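Local structure of nitroalkane oxidase (Podospora anserina, 3MKH) at residues Thr104-Ala109 with Cys182-Val187. The protein oxidises primary and secondary nitroalkanes with molecular oxygen, using FAD, to aldehydes or ketones, releasing nitrite and hydrogen peroxide. Sequence-based numbering, arbitrary orientation.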
loop_
_atom_site.group_PDB
_atom_site.type_symbol
_atom_site.label_atom_id
_atom_site.label_comp_id
_atom_site.label_asym_id
_atom_site.label_seq_id
_atom_site.Cartn_x
_atom_site.Cartn_y
_atom_site.Cartn_z
ATOM N N THR A 104 -8.887 -0.666 -35.122
ATOM C CA THR A 104 -7.476 -1.007 -34.950
ATOM C C THR A 104 -7.040 -2.313 -35.645
ATOM O O THR A 104 -6.013 -2.331 -36.319
ATOM C CB THR A 104 -7.072 -0.995 -33.453
ATOM O OG1 THR A 104 -7.289 0.320 -32.924
ATOM C CG2 THR A 104 -5.585 -1.385 -33.277
ATOM N N PRO A 105 -7.819 -3.400 -35.512
ATOM C CA PRO A 105 -7.409 -4.623 -36.218
ATOM C C PRO A 105 -7.319 -4.429 -37.721
ATOM O O PRO A 105 -6.475 -5.038 -38.367
ATOM C CB PRO A 105 -8.527 -5.618 -35.875
ATOM C CG PRO A 105 -9.020 -5.133 -34.536
ATOM C CD PRO A 105 -9.010 -3.630 -34.672
ATOM N N ILE A 106 -8.175 -3.572 -38.263
ATOM C CA ILE A 106 -8.150 -3.244 -39.678
ATOM C C ILE A 106 -6.916 -2.398 -40.051
ATOM O O ILE A 106 -6.293 -2.645 -41.084
ATOM C CB ILE A 106 -9.462 -2.585 -40.123
ATOM C CG1 ILE A 106 -10.616 -3.569 -39.889
ATOM C CG2 ILE A 106 -9.412 -2.235 -41.602
ATOM C CD1 ILE A 106 -11.976 -2.974 -40.068
ATOM N N ASN A 107 -6.554 -1.430 -39.208
ATOM C CA ASN A 107 -5.291 -0.708 -39.378
ATOM C C ASN A 107 -4.127 -1.689 -39.382
ATOM O O ASN A 107 -3.161 -1.520 -40.135
ATOM C CB ASN A 107 -5.058 0.290 -38.239
ATOM C CG ASN A 107 -5.914 1.529 -38.356
ATOM O OD1 ASN A 107 -6.238 2.167 -37.354
ATOM N ND2 ASN A 107 -6.284 1.878 -39.572
ATOM N N LEU A 108 -4.211 -2.713 -38.532
ATOM C CA LEU A 108 -3.101 -3.660 -38.376
ATOM C C LEU A 108 -3.003 -4.711 -39.493
ATOM O O LEU A 108 -1.904 -5.141 -39.829
ATOM C CB LEU A 108 -3.142 -4.356 -37.009
ATOM C CG LEU A 108 -2.981 -3.473 -35.761
ATOM C CD1 LEU A 108 -3.246 -4.277 -34.503
ATOM C CD2 LEU A 108 -1.600 -2.833 -35.706
ATOM N N ALA A 109 -4.128 -5.112 -40.080
ATOM C CA ALA A 109 -4.118 -6.332 -40.897
ATOM C C ALA A 109 -4.906 -6.276 -42.205
ATOM O O ALA A 109 -4.981 -7.267 -42.922
ATOM C CB ALA A 109 -4.591 -7.527 -40.059
ATOM N N CYS A 182 -23.964 -2.778 -35.080
ATOM C CA CYS A 182 -23.214 -1.592 -35.482
ATOM C C CYS A 182 -22.770 -1.693 -36.952
ATOM O O CYS A 182 -22.952 -2.731 -37.595
ATOM C CB CYS A 182 -22.011 -1.385 -34.553
ATOM S SG CYS A 182 -20.669 -2.589 -34.797
ATOM N N ASP A 183 -22.186 -0.619 -37.474
ATOM C CA ASP A 183 -21.702 -0.594 -38.863
ATOM C C ASP A 183 -20.600 -1.600 -39.160
ATOM O O ASP A 183 -20.604 -2.237 -40.215
ATOM C CB ASP A 183 -21.195 0.804 -39.219
ATOM C CG ASP A 183 -22.243 1.878 -38.982
ATOM O OD1 ASP A 183 -22.820 2.371 -39.973
ATOM O OD2 ASP A 183 -22.486 2.231 -37.805
ATOM N N LEU A 184 -19.636 -1.725 -38.251
ATOM C CA LEU A 184 -18.485 -2.579 -38.526
ATOM C C LEU A 184 -17.979 -3.244 -37.252
ATOM O O LEU A 184 -17.435 -2.582 -36.381
ATOM C CB LEU A 184 -17.362 -1.755 -39.158
ATOM C CG LEU A 184 -16.138 -2.562 -39.578
ATOM C CD1 LEU A 184 -16.587 -3.663 -40.521
ATOM C CD2 LEU A 184 -15.101 -1.654 -40.260
ATOM N N ALA A 185 -18.164 -4.551 -37.142
ATOM C CA ALA A 185 -17.699 -5.288 -35.969
ATOM C C ALA A 185 -16.531 -6.184 -36.370
ATOM O O ALA A 185 -16.624 -6.904 -37.363
ATOM C CB ALA A 185 -18.842 -6.136 -35.384
ATOM N N CYS A 186 -15.433 -6.129 -35.616
ATOM C CA CYS A 186 -14.351 -7.103 -35.783
ATOM C C CYS A 186 -14.574 -8.239 -34.787
ATOM O O CYS A 186 -14.310 -8.078 -33.593
ATOM C CB CYS A 186 -12.988 -6.458 -35.539
ATOM S SG CYS A 186 -12.517 -5.282 -36.839
ATOM N N VAL A 187 -15.070 -9.376 -35.273
ATOM C CA VAL A 187 -15.487 -10.449 -34.375
ATOM C C VAL A 187 -14.367 -11.451 -34.221
ATOM O O VAL A 187 -13.927 -12.091 -35.192
ATOM C CB VAL A 187 -16.773 -11.138 -34.844
ATOM C CG1 VAL A 187 -17.202 -12.240 -33.844
ATOM C CG2 VAL A 187 -17.875 -10.106 -34.999
#
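Ile106 drives its delta methyl end-on into a branch of Leu184, and the same arm overlaps the sulfur of Cys186. The two long side chains meet tip to tip, with CD1 of Ile106 only 3.4 Å from CD2 of Leu184, closer than carbons usually pack. Extension explains the reach: CG1 of Ile106 is anti to the carbonyl carbon, and the chain then runs on almost straight to CD1 (chi2 170°), while CG of Leu184 is trans to its own backbone N (chi1 -176°). SG of Cys186 lies alongside this arm, 4.0 Å from Ile106 CG1 and equally far from Ile106 CD1. From the preceding residue, the pyrrolidine ring of Pro105 brings its CB to 4.1 Å from Cys186 SG, so that the sulfur is touched by both helix residues. Leu184 and Cys186, two apart on the strand, point toward the helix, whereas Ala185 between them points away. The axes of the short helix and strand segments come within 9.7 Å and make an angle of 70°, and their meeting is confined to these four buried residues.

The contact joins helix 90-109, in the N-terminal helical domain of the acyl-CoA dehydrogenase fold, to strand 184-191 of the middle beta domain. Leu256 packs on both Pro105 and Ile106, and Ile208 and Leu210 of the adjacent antiparallel strand cover Cys186. Pro105 also lies beside Leu132, an FAD-binding residue, and the cofactor itself is about 9 Å from the side chain of Cys186. With methyl, methylene and thiol groups alone meeting across the interface, helix and strand are held to each other by close apolar packing rather than by polar bonds.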